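Local atomic coordinates of TRAP-type transporter, periplasmic component (Cupriavidus necator, PDB entry 4P8B), a protein that probably serves as the periplasmic solute-binding component of a TRAP-type transporter, holding (S)-2-acetolactate between its two lobes for uptake. Residues E308-A311 with F312-T316; E163-K166 with P167-K171; L182-E185 with T186-L190; A76-Q79 with T80-F83; M197-A200 with D201-A205. All coordinates share one frame; numbering follows the deposited sequence.

Contact 1: E308-A311 with F312-T316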
# COMPACT_ATOMS: atom_id res chain seq x y z
N GLU A 308 -4.43 3.31 24.66
CA GLU A 308 -5.45 3.27 23.61
C GLU A 308 -4.98 2.40 22.44
O GLU A 308 -5.76 1.62 21.87
CB GLU A 308 -5.81 4.69 23.15
CG GLU A 308 -6.69 5.42 24.13
CD GLU A 308 -6.81 6.90 23.82
OE1 GLU A 308 -5.91 7.46 23.17
OE2 GLU A 308 -7.79 7.50 24.30
N HIS A 309 -3.71 2.51 22.09
CA HIS A 309 -3.12 1.70 21.04
C HIS A 309 -3.21 0.21 21.41
O HIS A 309 -3.61 -0.62 20.59
CB HIS A 309 -1.67 2.13 20.82
CG HIS A 309 -1.05 1.55 19.59
ND1 HIS A 309 -0.42 0.33 19.59
CD2 HIS A 309 -0.95 2.03 18.33
CE1 HIS A 309 0.04 0.08 18.38
NE2 HIS A 309 -0.27 1.09 17.60
N ASP A 310 -2.87 -0.12 22.64
CA ASP A 310 -2.90 -1.52 23.04
C ASP A 310 -4.32 -2.09 23.03
O ASP A 310 -4.51 -3.28 22.78
CB ASP A 310 -2.25 -1.73 24.40
CG ASP A 310 -1.94 -3.18 24.66
OD1 ASP A 310 -1.00 -3.70 24.02
OD2 ASP A 310 -2.64 -3.80 25.48
N ALA A 311 -5.32 -1.26 23.31
CA ALA A 311 -6.70 -1.72 23.24
C ALA A 311 -7.09 -2.09 21.79
O ALA A 311 -7.81 -3.06 21.56
CB ALA A 311 -7.63 -0.68 23.80
N PHE A 312 -6.64 -1.31 20.81
CA PHE A 312 -6.90 -1.67 19.41
C PHE A 312 -6.21 -2.96 19.02
O PHE A 312 -6.79 -3.78 18.30
CB PHE A 312 -6.49 -0.54 18.46
CG PHE A 312 -7.52 0.55 18.33
CD1 PHE A 312 -8.66 0.36 17.58
CD2 PHE A 312 -7.31 1.78 18.92
CE1 PHE A 312 -9.59 1.36 17.43
CE2 PHE A 312 -8.24 2.79 18.79
CZ PHE A 312 -9.39 2.59 18.04
N ARG A 313 -4.98 -3.15 19.48
CA ARG A 313 -4.25 -4.38 19.18
C ARG A 313 -4.96 -5.57 19.78
O ARG A 313 -5.14 -6.60 19.13
CB ARG A 313 -2.82 -4.28 19.70
CG ARG A 313 -1.99 -5.55 19.45
CD ARG A 313 -0.71 -5.53 20.23
NE ARG A 313 0.20 -4.49 19.78
CZ ARG A 313 0.90 -3.68 20.58
NH1 ARG A 313 0.80 -3.77 21.90
NH2 ARG A 313 1.71 -2.78 20.04
N LYS A 314 -5.40 -5.45 21.03
CA LYS A 314 -6.07 -6.56 21.67
C LYS A 314 -7.41 -6.86 20.99
O LYS A 314 -7.76 -8.02 20.80
CB LYS A 314 -6.19 -6.30 23.18
CG LYS A 314 -4.82 -6.46 23.86
CD LYS A 314 -4.81 -6.32 25.39
CE LYS A 314 -3.83 -7.32 26.01
NZ LYS A 314 -2.90 -6.72 27.02
N ALA A 315 -8.11 -5.82 20.54
CA ALA A 315 -9.41 -6.03 19.91
C ALA A 315 -9.28 -6.73 18.56
O ALA A 315 -10.21 -7.39 18.10
CB ALA A 315 -10.14 -4.70 19.73
N THR A 316 -8.11 -6.61 17.93
CA THR A 316 -7.91 -7.21 16.61
C THR A 316 -7.03 -8.47 16.65
O THR A 316 -6.70 -9.03 15.61
CB THR A 316 -7.28 -6.19 15.62
OG1 THR A 316 -6.07 -5.66 16.16
CG2 THR A 316 -8.26 -5.06 15.34
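Phe312 leans back over the turn before it, and its ring carbon CD2 meets the carbonyl O of Glu308 obliquely at 3.3 Å. The same oxygen accepts Phe312 N, opening the run of four i to i+4 backbone bonds that winds helix 306-315; the shortest is Lys314 N to Asp310 O, 2.9 Å. This is the tight side. Phe312 CG stands anti to the carbonyl carbon (chi1 -82°), which lays the ring toward the start of the helix, where it is buried against Phe115 and Leu304 and meets Trp237 edge-to-face. His309 also joins this aromatic group, edge-to-face with Phe115, while Glu308 turns off to a salt bridge with Arg165.

The opposite character belongs to Asp310, Arg313 and Lys314, a salt-bridge network at the surface. Asp310 OD1 lies 2.8 Å from Arg313 NH1, at the guanidinium edge, but the two planes are 72° apart, so the groups do not pair flat against each other. Asp310 OD2 is only weakly bonded to Lys314 NZ, at 3.3 Å, and the lysine bends at its outer two torsions on the way. Arg313 NH2 lies in the plane of the His309 ring, at its edge, 3.7 Å from His309 CE1. Asp310 has a second conformer, which leaves both ionic links doubtful as permanent ties. Two cations beside one carboxylate should favour its charged form, yet the second conformer suggests that the charges add little to the hold of the backbone bonds and aromatic packing on this helix.

Contact 2: E163-K166 with P167-K171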
# COMPACT_ATOMS: atom_id res chain seq x y z
N GLU A 163 -14.42 11.75 16.44
CA GLU A 163 -13.08 11.31 16.80
C GLU A 163 -13.04 9.83 17.15
O GLU A 163 -13.94 9.33 17.84
CB GLU A 163 -12.62 12.14 17.98
CG GLU A 163 -11.25 11.77 18.46
CD GLU A 163 -10.76 12.63 19.60
OE1 GLU A 163 -11.58 13.03 20.47
OE2 GLU A 163 -9.55 12.93 19.66
N ILE A 164 -12.02 9.12 16.67
CA ILE A 164 -11.80 7.72 17.01
C ILE A 164 -10.63 7.59 17.99
O ILE A 164 -9.48 7.91 17.67
CB ILE A 164 -11.52 6.88 15.76
CG1 ILE A 164 -12.70 6.92 14.80
CG2 ILE A 164 -11.16 5.45 16.14
CD1 ILE A 164 -12.48 6.11 13.52
N ARG A 165 -10.94 7.19 19.22
CA ARG A 165 -9.90 6.95 20.21
C ARG A 165 -9.88 5.50 20.71
O ARG A 165 -8.91 5.08 21.33
CB ARG A 165 -10.09 7.86 21.42
CG ARG A 165 -10.02 9.37 21.14
CD ARG A 165 -9.74 10.18 22.45
NE ARG A 165 -8.35 9.95 22.84
CZ ARG A 165 -7.32 10.71 22.46
NH1 ARG A 165 -7.52 11.81 21.74
NH2 ARG A 165 -6.08 10.38 22.80
N LYS A 166 -10.96 4.76 20.48
CA LYS A 166 -11.08 3.41 21.04
C LYS A 166 -12.02 2.61 20.15
O LYS A 166 -12.78 3.19 19.36
CB LYS A 166 -11.63 3.47 22.48
CG LYS A 166 -13.00 4.12 22.60
CD LYS A 166 -13.43 4.26 24.05
CE LYS A 166 -14.79 4.91 24.19
NZ LYS A 166 -14.80 6.32 23.73
N PRO A 167 -11.96 1.27 20.24
CA PRO A 167 -12.72 0.47 19.28
C PRO A 167 -14.20 0.80 19.28
O PRO A 167 -14.85 0.80 18.23
CB PRO A 167 -12.48 -0.96 19.77
CG PRO A 167 -11.11 -0.90 20.33
CD PRO A 167 -11.01 0.45 21.01
N GLU A 168 -14.74 1.13 20.44
CA GLU A 168 -16.16 1.39 20.55
C GLU A 168 -16.59 2.56 19.66
O GLU A 168 -17.73 2.60 19.17
CB GLU A 168 -16.49 1.66 22.02
CG GLU A 168 -16.44 0.41 22.92
CD GLU A 168 -15.04 -0.07 23.34
OE1 GLU A 168 -14.03 0.66 23.22
OE2 GLU A 168 -14.96 -1.22 23.84
N ASP A 169 -15.69 3.51 19.42
CA ASP A 169 -16.02 4.68 18.62
C ASP A 169 -16.32 4.34 17.16
O ASP A 169 -16.94 5.13 16.44
CB ASP A 169 -14.87 5.69 18.65
CG ASP A 169 -14.60 6.23 20.04
OD1 ASP A 169 -15.49 6.15 20.92
OD2 ASP A 169 -13.48 6.73 20.26
N LEU A 170 -15.85 3.18 16.70
CA LEU A 170 -16.12 2.76 15.33
C LEU A 170 -17.45 2.05 15.14
O LEU A 170 -17.78 1.69 14.00
CB LEU A 170 -15.02 1.82 14.85
CG LEU A 170 -13.66 2.45 14.61
CD1 LEU A 170 -12.73 2.24 15.78
CD2 LEU A 170 -13.05 1.84 13.33
N LYS A 171 -18.23 1.87 16.20
CA LYS A 171 -19.41 1.04 16.10
C LYS A 171 -20.36 1.63 15.05
O LYS A 171 -20.71 2.80 15.11
CB LYS A 171 -20.13 0.90 17.44
CG LYS A 171 -21.31 -0.05 17.35
CD LYS A 171 -21.73 -0.58 18.71
CE LYS A 171 -22.48 0.46 19.51
NZ LYS A 171 -23.73 -0.09 20.11
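Asp169 OD2 takes two backbone donors from the chain that precedes it. Arg165 N comes in on the anti lone pair, 2.8 Å away and nearly straight at 168°; Lys166 N, at 3.2 Å, arrives from above the carboxylate plane over a more bent bond of 135°. The other oxygen, Asp169 OD1, receives Lys166 NZ on its syn side at 2.9 Å, a salt bridge. Lys166 CG lies between its backbone N and carbonyl carbon (chi1 60°), and the chain runs straight until it turns at the last torsion. The return bond is Asp169 N to Lys166 O, 2.9 Å, so Asp169 is tied to the preceding residues by its backbone as well as by its side chain. Leu170 N to Pro167 O and Lys171 N to Glu168 O continue the 3-10 bonding.

Further out, Arg165 NH1 reaches Glu163 OE2 at 3.1 Å from above the carboxylate plane. Stronger partners lie beyond: Glu308 takes Arg165 NE, and Thr302 OG1 bonds Glu163 OE2. Ile164 O is paired with Thr235 OG1.

On the buried side, Ile164 CG2 touches Leu170 CD1 at 3.6 Å, the two side chains crossing at about a right angle. The turn lies between strands 156-159 and 174-177 in the chain: Ile164, Pro167 and Leu170 pack against Phe312 of helix 306-315, Ile164 also rests on strand 156-159, and Glu163 and Arg165 touch strand 300-302.

Contact 3: L182-E185 with T186-L190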
# COMPACT_ATOMS: atom_id res chain seq x y z
N LEU A 182 -9.37 -9.69 4.55
CA LEU A 182 -8.78 -9.41 5.85
C LEU A 182 -9.24 -8.06 6.38
O LEU A 182 -9.55 -7.91 7.58
CB LEU A 182 -7.26 -9.50 5.73
CG LEU A 182 -6.39 -9.06 6.92
CD1 LEU A 182 -6.88 -9.57 8.28
CD2 LEU A 182 -4.98 -9.55 6.65
N TYR A 183 -9.33 -7.06 5.51
CA TYR A 183 -9.77 -5.74 5.97
C TYR A 183 -11.22 -5.74 6.45
O TYR A 183 -11.56 -5.05 7.43
CB TYR A 183 -9.52 -4.66 4.89
CG TYR A 183 -8.06 -4.33 4.80
CD1 TYR A 183 -7.48 -3.41 5.66
CD2 TYR A 183 -7.23 -5.03 3.93
CE1 TYR A 183 -6.11 -3.16 5.62
CE2 TYR A 183 -5.87 -4.79 3.89
CZ TYR A 183 -5.32 -3.87 4.75
OH TYR A 183 -3.96 -3.65 4.73
N ILE A 184 -12.08 -6.52 5.81
CA ILE A 184 -13.45 -6.65 6.28
C ILE A 184 -13.46 -7.24 7.68
O ILE A 184 -14.17 -6.76 8.56
CB ILE A 184 -14.29 -7.53 5.34
CG1 ILE A 184 -14.47 -6.82 3.98
CG2 ILE A 184 -15.64 -7.85 5.95
CD1 ILE A 184 -15.28 -5.54 4.06
N GLU A 185 -12.66 -8.28 7.90
CA GLU A 185 -12.61 -8.93 9.20
C GLU A 185 -12.03 -8.02 10.28
O GLU A 185 -12.54 -8.00 11.42
CB GLU A 185 -11.82 -10.24 9.10
CG GLU A 185 -12.56 -11.28 8.27
CD GLU A 185 -11.86 -12.61 8.21
OE1 GLU A 185 -11.17 -12.98 9.19
OE2 GLU A 185 -11.99 -13.31 7.19
N THR A 186 -10.99 -7.26 9.96
CA THR A 186 -10.41 -6.35 10.94
C THR A 186 -11.44 -5.33 11.39
O THR A 186 -11.61 -5.09 12.59
CB THR A 186 -9.20 -5.64 10.37
OG1 THR A 186 -8.17 -6.62 10.16
CG2 THR A 186 -8.69 -4.54 11.29
N PHE A 187 -12.13 -4.70 10.45
CA PHE A 187 -13.10 -3.68 10.82
C PHE A 187 -14.37 -4.26 11.45
O PHE A 187 -14.97 -3.62 12.33
CB PHE A 187 -13.38 -2.74 9.65
CG PHE A 187 -12.29 -1.72 9.46
CD1 PHE A 187 -12.27 -0.58 10.24
CD2 PHE A 187 -11.27 -1.92 8.55
CE1 PHE A 187 -11.26 0.34 10.13
CE2 PHE A 187 -10.26 -0.99 8.43
CZ PHE A 187 -10.26 0.13 9.21
N ASN A 188 -14.76 -5.47 11.06
CA ASN A 188 -15.85 -6.16 11.76
C ASN A 188 -15.51 -6.37 13.24
O ASN A 188 -16.37 -6.22 14.10
CB ASN A 188 -16.17 -7.53 11.15
CG ASN A 188 -16.86 -7.45 9.81
OD1 ASN A 188 -17.34 -6.41 9.40
ND2 ASN A 188 -16.93 -8.58 9.12
N ALA A 189 -14.26 -6.73 13.53
CA ALA A 189 -13.84 -6.96 14.92
C ALA A 189 -13.92 -5.68 15.74
O ALA A 189 -14.03 -5.74 16.96
CB ALA A 189 -12.42 -7.50 14.95
N LEU A 190 -13.82 -4.54 15.07
CA LEU A 190 -13.89 -3.23 15.71
C LEU A 190 -15.32 -2.68 15.75
O LEU A 190 -15.54 -1.55 16.17
CB LEU A 190 -12.96 -2.24 15.00
CG LEU A 190 -11.48 -2.63 15.07
CD1 LEU A 190 -10.62 -1.78 14.17
CD2 LEU A 190 -11.02 -2.53 16.50
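Leu182 and Thr186 meet one turn apart on helix 181-189, the crossover helix of the beta-alpha-beta unit that links parallel strands 174-177 and 193-196. The backbone bonds come first: Thr186 N to Leu182 O, 2.9 Å, then Phe187 N to Tyr183 O, Asn188 N to Ile184 O and Ala189 N to Glu185 O. These are regular i to i+4 links; the bonds of Leu190 N, where the helix ends, are weak.

Van der Waals contacts form the second group. Leu182 CD1 lies 3.7 Å from Thr186 OG1, and both residues press on Val319 of helix 317-327. Ile184 and Phe187 turn instead to the strands, onto Val177 and Pro194, with Phe187 also on Leu175. Ile184 CG2 further touches Asn188 ND2 at 3.5 Å on the exposed side.

Of the polar side chains, Tyr183 OH bonds Ser112 OG; the tyrosine side chain is about 5 Å from that of Arg155, which binds acetolactate. Glu185 OE1 meets Lys322 NZ and Trp323 NE1 of helix 317-327, and Tyr183 and Glu185 thus tie the helix to its surroundings. Asn188, which also touches Pro194, folds back over the preceding turn at Ile184 without a side-chain bond to it, as ND2 is 3.4 Å from Ile184 O at a poor angle.

The Phe187 ring is aimed by chi1 -79°, CG anti to the carbonyl carbon. That rotation puts its edge against the preceding turn, with Tyr183 O in the ring plane, 3.3 Å from Phe187 CD2.

Contact 4: A76-Q79 with T80-F83. With X2X ((2S)-2-hydroxy-2-methyl-3-oxobutanoic acid), chain D.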
# COMPACT_ATOMS: atom_id res chain seq x y z
N ALA A 76 -9.68 -1.66 -15.97
CA ALA A 76 -10.94 -0.92 -15.80
C ALA A 76 -11.17 -0.50 -14.35
O ALA A 76 -12.30 -0.50 -13.85
CB ALA A 76 -12.10 -1.75 -16.34
N GLY A 77 -10.09 -0.11 -13.69
CA GLY A 77 -10.14 0.36 -12.31
C GLY A 77 -10.20 -0.71 -11.24
O GLY A 77 -10.18 -0.39 -10.06
N ASP A 78 -10.28 -1.98 -11.65
CA ASP A 78 -10.49 -3.07 -10.71
C ASP A 78 -9.14 -3.53 -10.16
O ASP A 78 -8.56 -4.55 -10.58
CB ASP A 78 -11.21 -4.19 -11.43
CG ASP A 78 -11.77 -5.25 -10.50
OD1 ASP A 78 -11.48 -5.21 -9.30
OD2 ASP A 78 -12.50 -6.14 -11.02
N GLN A 79 -8.61 -2.77 -9.21
CA GLN A 79 -7.24 -2.95 -8.76
C GLN A 79 -6.99 -4.29 -8.10
O GLN A 79 -5.84 -4.76 -8.04
CB GLN A 79 -6.87 -1.80 -7.82
CG GLN A 79 -7.67 -1.77 -6.51
CD GLN A 79 -7.70 -0.41 -5.89
OE1 GLN A 79 -8.25 0.50 -6.46
NE2 GLN A 79 -7.11 -0.28 -4.71
N THR A 80 -8.05 -4.94 -7.65
CA THR A 80 -7.88 -6.22 -6.96
C THR A 80 -7.81 -7.38 -7.94
O THR A 80 -7.75 -8.53 -7.50
CB THR A 80 -8.94 -6.48 -5.87
OG1 THR A 80 -10.26 -6.36 -6.40
CG2 THR A 80 -8.79 -5.50 -4.70
N ARG A 81 -7.75 -7.11 -9.24
CA ARG A 81 -7.33 -8.13 -10.18
C ARG A 81 -6.19 -7.66 -11.08
O ARG A 81 -5.93 -8.24 -12.13
CB ARG A 81 -8.50 -8.64 -11.02
CG ARG A 81 -9.14 -7.58 -11.89
CD ARG A 81 -10.32 -8.18 -12.65
NE ARG A 81 -11.06 -7.18 -13.41
CZ ARG A 81 -10.75 -6.79 -14.64
NH1 ARG A 81 -9.73 -7.33 -15.29
NH2 ARG A 81 -11.50 -5.87 -15.24
N GLU A 82 -5.49 -6.62 -10.65
CA GLU A 82 -4.30 -6.16 -11.33
C GLU A 82 -3.22 -7.26 -11.40
O GLU A 82 -2.56 -7.41 -12.44
CB GLU A 82 -3.73 -4.93 -10.62
CG GLU A 82 -2.61 -4.24 -11.38
CD GLU A 82 -1.88 -3.17 -10.56
OE1 GLU A 82 -1.53 -3.46 -9.39
OE2 GLU A 82 -1.67 -2.05 -11.04
N PHE A 83 -3.03 -8.03 -10.33
CA PHE A 83 -1.97 -9.03 -10.33
C PHE A 83 -2.19 -10.04 -11.45
O PHE A 83 -1.25 -10.42 -12.15
CB PHE A 83 -1.89 -9.77 -8.99
CG PHE A 83 -0.71 -10.68 -8.89
CD1 PHE A 83 0.53 -10.16 -8.59
CD2 PHE A 83 -0.83 -12.04 -9.11
CE1 PHE A 83 1.63 -10.95 -8.49
CE2 PHE A 83 0.29 -12.86 -9.01
CZ PHE A 83 1.52 -12.31 -8.71
OAD X2X D . -7.20 1.95 -2.80
CAH X2X D . -6.42 2.52 -1.97
OAE X2X D . -6.85 2.94 -0.85
CAI X2X D . -4.98 2.70 -2.29
CAB X2X D . -4.87 3.72 -3.41
OAF X2X D . -4.23 3.00 -1.15
CAG X2X D . -4.51 1.36 -2.76
OAC X2X D . -4.42 1.11 -3.96
CAA X2X D . -4.19 0.30 -1.76
O HOH W 1 -10.92 -3.53 -6.76
O HOH W 2 -13.69 -5.05 -14.13
O HOH W 3 -11.42 -7.99 -8.54
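Gln79 accepts Glu82 N on its carbonyl O at 3.2 Å and sends its side chain into the binding pocket. There Gln79 NE2 donates to carboxylate oxygen OAD of the bound (S)-2-acetolactate, 2.9 Å and 160°. CG is set between the backbone N and carbonyl carbon (chi1 65°), and from it the chain runs extended to the ligand. The amide is gripped on both ends: NE2 also bonds Asn100 OD1, while OE1 accepts Trp199 N. Together these bonds settle which end of the amide faces the carboxylate.

Behind this first shell stands Asp78, the centre of an inverse gamma turn. Asp78 O receives Arg81 N at 3.0 Å, a straight bond of 169°. Asp78 OD2 forms a salt bridge with Arg81 NE, also 3.0 Å; it lies in the guanidinium plane, but the donor stands above the carboxylate plane, and the two flat groups are nearly perpendicular. Asp78 OD1 faces the other way, toward Thr80 OG1, and two waters each bridge the pair; water 3 sits 2.9 Å from either oxygen. Water 2 accepts a hydrogen bond from Arg81 NH2 and reaches OD2 weakly. Acid and arginine thus brace the turn on its outer side, while Gln79 points inward.

The turn ends the loop that runs from strand 66-69 to helix 82-88. Glu82 bonds Ser36 of strand 33-36 and Trp101 of helix 98-101, and Phe83 meets the Trp101 ring, so the helix start is fastened to the same short helix that supplies Asn100.

Contact 5: M197-A200 with D201-A205. With X2X ((2S)-2-hydroxy-2-methyl-3-oxobutanoic acid), chain D.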
# COMPACT_ATOMS: atom_id res chain seq x y z
N MSE A 197 -14.43 -1.35 -1.87
CA MSE A 197 -14.50 -0.81 -3.22
C MSE A 197 -13.16 -0.26 -3.67
O MSE A 197 -12.28 0.01 -2.86
CB MSE A 197 -15.58 0.26 -3.32
CG MSE A 197 -15.24 1.50 -2.57
SE MSE A 197 -16.78 2.70 -2.29
CE MSE A 197 -17.71 1.66 -0.99
N SER A 198 -13.01 -0.17 -4.98
CA SER A 198 -11.79 0.35 -5.58
C SER A 198 -11.53 1.79 -5.18
O SER A 198 -12.43 2.51 -4.72
CB SER A 198 -11.88 0.30 -7.09
OG SER A 198 -12.87 1.23 -7.53
N TRP A 199 -10.30 2.23 -5.38
CA TRP A 199 -9.94 3.61 -5.12
C TRP A 199 -10.83 4.55 -5.96
O TRP A 199 -11.32 5.56 -5.46
CB TRP A 199 -8.46 3.83 -5.43
CG TRP A 199 -8.04 5.27 -5.41
CD1 TRP A 199 -7.67 6.02 -6.48
CD2 TRP A 199 -7.99 6.13 -4.28
NE1 TRP A 199 -7.37 7.29 -6.08
CE2 TRP A 199 -7.56 7.39 -4.73
CE3 TRP A 199 -8.27 5.96 -2.92
CZ2 TRP A 199 -7.37 8.47 -3.87
CZ3 TRP A 199 -8.10 7.04 -2.06
CH2 TRP A 199 -7.66 8.28 -2.55
N ALA A 200 -11.09 4.20 -7.22
CA ALA A 200 -11.96 5.06 -8.03
C ALA A 200 -13.35 5.17 -7.38
O ALA A 200 -13.94 6.26 -7.27
CB ALA A 200 -12.09 4.51 -9.45
N ASP A 201 -13.90 4.04 -6.98
CA ASP A 201 -15.25 4.03 -6.45
C ASP A 201 -15.36 4.71 -5.07
O ASP A 201 -16.42 5.22 -4.69
CB ASP A 201 -15.79 2.60 -6.42
CG ASP A 201 -16.20 2.10 -7.79
OD1 ASP A 201 -16.38 2.93 -8.70
OD2 ASP A 201 -16.39 0.88 -7.93
N ALA A 202 -14.26 4.73 -4.33
CA ALA A 202 -14.26 5.38 -3.05
C ALA A 202 -14.55 6.86 -3.13
O ALA A 202 -15.15 7.43 -2.21
CB ALA A 202 -12.92 5.14 -2.37
N GLN A 203 -14.15 7.51 -4.22
CA GLN A 203 -14.27 8.97 -4.32
C GLN A 203 -15.71 9.44 -4.26
O GLN A 203 -16.05 10.28 -3.42
CB GLN A 203 -13.59 9.48 -5.59
CG GLN A 203 -12.19 8.93 -5.80
CD GLN A 203 -11.30 9.13 -4.59
OE1 GLN A 203 -11.15 10.24 -4.07
NE2 GLN A 203 -10.71 8.05 -4.11
N PRO A 204 -16.58 8.93 -5.15
CA PRO A 204 -17.95 9.44 -5.07
C PRO A 204 -18.64 9.02 -3.78
O PRO A 204 -19.53 9.71 -3.30
CB PRO A 204 -18.65 8.82 -6.30
CG PRO A 204 -17.79 7.63 -6.65
CD PRO A 204 -16.40 8.07 -6.34
N ALA A 205 -18.26 7.87 -3.25
CA ALA A 205 -18.86 7.37 -2.02
C ALA A 205 -18.53 8.30 -0.85
O ALA A 205 -19.38 8.58 -0.00
CB ALA A 205 -18.38 5.95 -1.74
OAD X2X D . -7.20 1.95 -2.80
CAH X2X D . -6.42 2.52 -1.97
OAE X2X D . -6.85 2.94 -0.85
CAI X2X D . -4.98 2.70 -2.29
CAB X2X D . -4.87 3.72 -3.41
OAF X2X D . -4.23 3.00 -1.15
CAG X2X D . -4.51 1.36 -2.76
OAC X2X D . -4.42 1.11 -3.96
CAA X2X D . -4.19 0.30 -1.76
O HOH W 4 -15.16 -1.18 -6.63
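Trp199 O is gripped by two donors from the next turn. Gln203 NE2 gives it a straight bond of 2.9 Å and 173°, with the oxygen in the amide plane; Ala202 N adds a weak one at 3.3 Å. Gln203 bends sharply at chi2 (-52°), folding its amide back so that the same NE2 stands 3.1 Å above the Trp199 ring, over its centre, with the amide and ring planes 53° apart. On the opposite face of the indole lies methyl CAB of the bound acetolactate, 3.8 Å from the plane and offset toward the rim. The tryptophan is therefore held between glutamine and ligand.

The helix start is capped by Ser198: OG accepts Asp201 N at 3.0 Å, the N-cap bond. Water 4 joins Ser198 N to Asp201 OD2, so the acid serves the same end through solvent. Selenomethionine Met197 packs against the first turn, its SE 3.7 Å from Ala205 CB, while CG faces Ala202. Further on, Pro204 has no N-H to offer, and its CD rests 3.2 Å from Ala200 O where the helix is kinked.

The Trp199 side chain meets the ligand through carbon, whereas the backbone carbonyl of Trp199 and the Ser198 cap take the polar donors. The chemistry is thus that of a carbon wall beside methyl CAB and the carboxylate, Trp199 CB being 3.5 Å from OAD, with a glutamine fixing the wall from behind.

How the contacts relate
Along the chain the order is contact 4, 2, 3, 5, 1, all within the family 7 solute-binding protein fold. Contacts 4 and 5, with centres 13 Å apart, touch and both line the acetolactate site: one at the start of helix 82-88, the other at the start of helix 199-208. Contacts 1, 2 and 3 form a second cluster, centres 11 to 14 Å apart, where helix 306-315, the turn 163-171 and the end of helix 181-189 pack on one another. Contacts 3 and 5, joined in the chain by strand 193-196, have their nearest atoms about 7 Å apart. The beta-alpha-beta unit 174-196 thus leads from the outer cluster, through contact 3, to the pocket residues of contact 5.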